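Local coordinates for monosaccharide ABC transporter substrate-binding protein, CUT2 family (Acidothermus cellulolyticus, PDB 4RU1) that binds myo-inositol and probably serves as the extracytoplasmic substrate-binding component of a CUT2-family ABC sugar importer, at residues A[24-29]-A[80-85]; A[103-108]-A[119-124]. One frame throughout, in Å; residues are numbered along the deposited sequence. Where two conformers were deposited one is given.

Interaction 1 of 2, residues A[24-29]-A[80-85]. With INS (1,2,3,4,5,6-hexahydroxy-cyclohexane), chain M.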
# COMPACT_ATOMS: atom_id res chain seq x y z
N ALA A 24 -4.37 -17.71 6.72
CA ALA A 24 -3.11 -17.35 6.03
C ALA A 24 -3.20 -15.98 5.47
O ALA A 24 -4.14 -15.73 4.63
CB ALA A 24 -2.79 -18.30 4.89
N MET A 25 -2.30 -15.10 5.88
CA MET A 25 -2.16 -13.74 5.23
C MET A 25 -0.89 -13.76 4.40
O MET A 25 0.22 -14.02 4.95
CB MET A 25 -2.10 -12.62 6.23
CG MET A 25 -1.86 -11.25 5.69
SD MET A 25 -2.10 -9.84 6.92
CE MET A 25 -3.90 -9.76 6.83
N ILE A 26 -1.04 -13.57 3.08
CA ILE A 26 0.01 -13.74 2.09
C ILE A 26 0.19 -12.44 1.35
O ILE A 26 -0.76 -11.89 0.76
CB ILE A 26 -0.40 -14.83 1.15
CG1 ILE A 26 -0.54 -16.15 1.94
CG2 ILE A 26 0.66 -15.04 0.11
CD1 ILE A 26 -1.23 -17.26 1.16
N THR A 27 1.40 -11.90 1.42
CA THR A 27 1.65 -10.62 0.81
C THR A 27 2.94 -10.64 -0.07
O THR A 27 3.63 -11.63 -0.25
CB THR A 27 1.78 -9.54 1.87
OG1 THR A 27 3.13 -9.56 2.33
CG2 THR A 27 0.81 -9.72 2.99
N HIS A 28 3.16 -9.50 -0.71
CA HIS A 28 4.32 -9.22 -1.56
C HIS A 28 5.40 -8.39 -0.89
O HIS A 28 6.26 -7.90 -1.59
CB HIS A 28 3.82 -8.52 -2.82
CG HIS A 28 3.13 -7.20 -2.54
ND1 HIS A 28 1.77 -7.13 -2.29
CD2 HIS A 28 3.59 -5.94 -2.50
CE1 HIS A 28 1.43 -5.88 -2.12
NE2 HIS A 28 2.51 -5.14 -2.22
N GLN A 29 5.32 -8.25 0.45
CA GLN A 29 6.23 -7.45 1.27
C GLN A 29 7.69 -7.74 0.87
O GLN A 29 8.11 -8.92 0.85
CB GLN A 29 6.00 -7.75 2.73
CG GLN A 29 7.09 -7.21 3.61
CD GLN A 29 6.89 -7.47 5.05
OE1 GLN A 29 6.11 -8.31 5.45
NE2 GLN A 29 7.58 -6.70 5.87
N ILE A 80 -7.93 -17.36 3.51
CA ILE A 80 -6.78 -16.73 2.94
C ILE A 80 -7.08 -15.25 2.73
O ILE A 80 -8.07 -14.88 2.15
CB ILE A 80 -6.35 -17.37 1.62
CG1 ILE A 80 -5.88 -18.86 1.83
CG2 ILE A 80 -5.26 -16.51 0.92
CD1 ILE A 80 -5.67 -19.64 0.57
N ALA A 81 -6.14 -14.42 3.20
CA ALA A 81 -6.09 -13.02 2.89
C ALA A 81 -4.86 -12.75 2.04
O ALA A 81 -3.71 -13.08 2.48
CB ALA A 81 -6.06 -12.29 4.21
N VAL A 82 -5.04 -12.24 0.81
CA VAL A 82 -3.95 -12.18 -0.14
C VAL A 82 -3.86 -10.84 -0.86
O VAL A 82 -4.86 -10.18 -1.11
CB VAL A 82 -4.13 -13.28 -1.19
CG1 VAL A 82 -5.37 -13.10 -2.06
CG2 VAL A 82 -2.88 -13.46 -1.99
N THR A 83 -2.64 -10.43 -1.18
CA THR A 83 -2.39 -9.21 -2.02
C THR A 83 -2.16 -9.61 -3.49
O THR A 83 -1.66 -10.71 -3.77
CB THR A 83 -1.18 -8.41 -1.51
OG1 THR A 83 0.00 -9.20 -1.76
CG2 THR A 83 -1.31 -8.17 -0.05
N ILE A 84 -2.56 -8.78 -4.45
CA ILE A 84 -2.48 -9.14 -5.86
C ILE A 84 -1.78 -8.00 -6.63
O ILE A 84 -2.33 -7.40 -7.53
CB ILE A 84 -3.86 -9.41 -6.49
CG1 ILE A 84 -4.78 -10.17 -5.55
CG2 ILE A 84 -3.69 -10.16 -7.81
CD1 ILE A 84 -6.18 -10.32 -6.02
N PRO A 85 -0.46 -7.83 -6.40
CA PRO A 85 0.28 -6.84 -7.14
C PRO A 85 0.52 -7.22 -8.60
O PRO A 85 0.81 -6.41 -9.44
CB PRO A 85 1.60 -6.72 -6.36
CG PRO A 85 1.78 -8.10 -5.77
CD PRO A 85 0.35 -8.42 -5.32
C1 INS M . 2.32 0.95 -0.03
C2 INS M . 3.84 0.96 -0.10
C3 INS M . 4.36 -0.47 0.04
C4 INS M . 3.70 -1.45 -0.90
C5 INS M . 2.21 -1.46 -0.74
C6 INS M . 1.60 -0.10 -0.88
O1 INS M . 1.75 2.25 -0.22
O2 INS M . 4.16 1.39 -1.44
O3 INS M . 5.77 -0.40 -0.24
O4 INS M . 4.23 -2.78 -0.71
O5 INS M . 1.56 -2.30 -1.72
O6 INS M . 0.17 -0.13 -0.59
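A chi1 of 61° sets the His28 ring between its own backbone N and carbonyl carbon, on the side where Thr83 lies, whose OG1, turned by a similar chi1 of 69°, meets it at the ring edge. His28 ND1 and Thr83 OG1 lie 2.8 Å apart in a nearly straight hydrogen bond; Thr83 OG1 is also bonded to Glu65. Pro85 covers one face of the imidazole, its CB 4.2 Å from the ring centroid, a CH-pi contact, while Trp36 meets the ring edge-to-face. Held by ND1 and by this packing, the ring presents NE2 to the inositol: NE2 donates to O5 at 3.0 Å and makes a longer bond of 3.3 Å with O4. Behind it the strands run parallel. Ala81 N bonds to Ala24 O, Ile26 N to Ala81 O at 2.8 Å, and Thr83 N to Ile26 O. Ile26 CD1 packs on Ile80 CG2 on one side of the sheet, and Met25 CE approaches Ala81 CB on the other. Parallel neighbouring strands whose C-terminal ends lead to the ligand cleft, one giving a first-shell residue (His28) and the other the residues behind it (Thr83, Pro85), fit the Rossmann-like lobes of periplasmic binding proteins.

Interaction 2 of 2, residues A[103-108]-A[119-124]. With INS (1,2,3,4,5,6-hexahydroxy-cyclohexane), chain M.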
# COMPACT_ATOMS: atom_id res chain seq x y z
N PRO A 103 -12.30 -19.83 1.55
CA PRO A 103 -12.69 -18.44 1.25
C PRO A 103 -11.48 -17.52 1.19
O PRO A 103 -10.55 -17.65 2.03
CB PRO A 103 -13.56 -18.08 2.42
CG PRO A 103 -13.08 -18.87 3.55
CD PRO A 103 -12.73 -20.21 2.90
N VAL A 104 -11.47 -16.64 0.19
CA VAL A 104 -10.38 -15.68 0.07
C VAL A 104 -10.90 -14.25 0.06
O VAL A 104 -11.98 -13.93 -0.47
CB VAL A 104 -9.53 -15.92 -1.18
CG1 VAL A 104 -10.41 -15.75 -2.37
CG2 VAL A 104 -8.37 -14.96 -1.23
N VAL A 105 -10.13 -13.43 0.73
CA VAL A 105 -10.28 -11.98 0.74
C VAL A 105 -9.01 -11.39 0.21
O VAL A 105 -7.93 -11.88 0.55
CB VAL A 105 -10.67 -11.44 2.11
CG1 VAL A 105 -10.65 -9.90 2.18
CG2 VAL A 105 -12.09 -11.93 2.45
N ALA A 106 -9.13 -10.37 -0.67
CA ALA A 106 -7.97 -9.67 -1.25
C ALA A 106 -7.81 -8.33 -0.57
O ALA A 106 -8.78 -7.79 -0.02
CB ALA A 106 -8.03 -9.58 -2.74
N PHE A 107 -6.61 -7.82 -0.50
CA PHE A 107 -6.42 -6.56 0.14
C PHE A 107 -5.14 -5.92 -0.39
O PHE A 107 -4.28 -6.58 -1.01
CB PHE A 107 -6.42 -6.67 1.69
CG PHE A 107 -5.19 -7.31 2.26
CD1 PHE A 107 -4.99 -8.68 2.22
CD2 PHE A 107 -4.27 -6.52 2.93
CE1 PHE A 107 -3.83 -9.27 2.73
CE2 PHE A 107 -3.10 -7.10 3.42
CZ PHE A 107 -2.92 -8.45 3.37
N ASN A 108 -5.06 -4.59 -0.24
CA ASN A 108 -3.91 -3.75 -0.47
C ASN A 108 -3.55 -3.56 -1.98
O ASN A 108 -3.37 -2.42 -2.41
CB ASN A 108 -2.67 -4.21 0.23
CG ASN A 108 -1.53 -3.27 0.00
OD1 ASN A 108 -0.65 -3.56 -0.83
ND2 ASN A 108 -1.50 -2.15 0.66
N ALA A 119 -12.23 -14.29 -5.28
CA ALA A 119 -12.14 -13.62 -4.00
C ALA A 119 -13.51 -12.93 -3.65
O ALA A 119 -14.17 -12.38 -4.51
CB ALA A 119 -11.01 -12.64 -3.96
N LEU A 120 -13.85 -13.01 -2.36
CA LEU A 120 -15.20 -12.60 -1.90
C LEU A 120 -15.28 -11.09 -1.72
O LEU A 120 -16.35 -10.53 -1.82
CB LEU A 120 -15.58 -13.21 -0.54
CG LEU A 120 -15.58 -14.72 -0.44
CD1 LEU A 120 -15.72 -15.25 0.99
CD2 LEU A 120 -16.67 -15.22 -1.35
N MET A 121 -14.17 -10.48 -1.31
CA MET A 121 -14.18 -9.09 -0.86
C MET A 121 -12.80 -8.46 -1.14
O MET A 121 -11.81 -9.19 -1.39
CB MET A 121 -14.39 -9.04 0.61
CG MET A 121 -15.72 -9.47 1.21
SD MET A 121 -15.91 -9.49 2.99
CE MET A 121 -15.79 -11.28 3.37
N TYR A 122 -12.69 -7.15 -1.04
CA TYR A 122 -11.43 -6.48 -1.18
C TYR A 122 -11.38 -5.30 -0.27
O TYR A 122 -12.40 -4.58 -0.17
CB TYR A 122 -11.23 -5.91 -2.58
CG TYR A 122 -9.86 -5.28 -2.85
CD1 TYR A 122 -8.77 -5.98 -3.33
CD2 TYR A 122 -9.67 -3.91 -2.65
CE1 TYR A 122 -7.52 -5.38 -3.51
CE2 TYR A 122 -8.40 -3.28 -2.83
CZ TYR A 122 -7.34 -4.05 -3.30
OH TYR A 122 -6.13 -3.49 -3.59
N PHE A 123 -10.27 -5.07 0.41
CA PHE A 123 -10.02 -3.88 1.32
C PHE A 123 -8.78 -3.13 0.88
O PHE A 123 -7.66 -3.71 0.84
CB PHE A 123 -9.86 -4.36 2.79
CG PHE A 123 -11.09 -5.07 3.30
CD1 PHE A 123 -11.25 -6.40 3.05
CD2 PHE A 123 -12.16 -4.35 3.84
CE1 PHE A 123 -12.42 -7.05 3.43
CE2 PHE A 123 -13.33 -5.00 4.22
CZ PHE A 123 -13.43 -6.35 4.01
N GLY A 124 -8.97 -1.86 0.54
CA GLY A 124 -7.88 -0.95 0.27
C GLY A 124 -8.35 0.30 -0.33
O GLY A 124 -9.55 0.60 -0.36
C1 INS M . 2.32 0.95 -0.03
C2 INS M . 3.84 0.96 -0.10
C3 INS M . 4.36 -0.47 0.04
C4 INS M . 3.70 -1.45 -0.90
C5 INS M . 2.21 -1.46 -0.74
C6 INS M . 1.60 -0.10 -0.88
O1 INS M . 1.75 2.25 -0.22
O2 INS M . 4.16 1.39 -1.44
O3 INS M . 5.77 -0.40 -0.24
O4 INS M . 4.23 -2.78 -0.71
O5 INS M . 1.56 -2.30 -1.72
O6 INS M . 0.17 -0.13 -0.59
O HOH W 1 -5.59 -0.99 -3.63
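The Tyr122 ring has Phe107 CA over one face, 4.0 Å above the plane and offset toward the rim, and at its edge, in plane, a water 2.6 Å from Tyr122 OH. The same water is hydrogen-bonded to Asn108 O as well, joining the phenol to the backbone just past the strand. The ring reaches this place because Tyr122 CG stands anti to the backbone N (chi1 -175°), and on the way CD1 passes 3.7 Å from Ala106 CB. Trp114 stacks on the same tyrosine. On the other side of the sheet the edge of Phe123 meets Val105, whose CG1 lies near the ring plane, 3.6 Å from Phe123 CE1; the second methyl of Val105, CG2, packs against Met121 CE. Strands 104-107 and 121-124 are parallel neighbours joined through helix 114-117, a beta-alpha-beta unit of the Rossmann-like sheet in this lobe. Leu120 N donates to Val104 O. Further on, Ala106 N bonds to Met121 O and Phe123 N to Ala106 O. Asn108 N closes the ladder on Phe123 O at 2.9 Å, fixing the backbone of the residue that turns its side chain to the ligand. There the amide of Asn108 uses both ends: OD1 accepts from inositol O5 at 2.7 Å, and ND2 donates to O6 at 2.9 Å. ND2 is also bonded to Glu256, a second-shell carboxylate that would limit flipping of the amide.

Interactions 1 and 2 belong to one parallel sheet, their centres about 9 Å apart, with strands 79-82 and 104-107 side by side in the middle. Ile80 O and Val105 N, and Val82 N and Val105 O, each 2.9 Å apart, probably hydrogen-bond across that seam. At the C-terminal ends both contacts meet the inositol: O5 takes a bond from the histidine of interaction 1 and gives one to the asparagine of interaction 2, and His28 CE1 packs 3.4 Å from Asn108 OD1. Asp33, Gln151, Arg161, Leu206, Asp231 and Gln251 are also hydrogen-bonded to the same ligand.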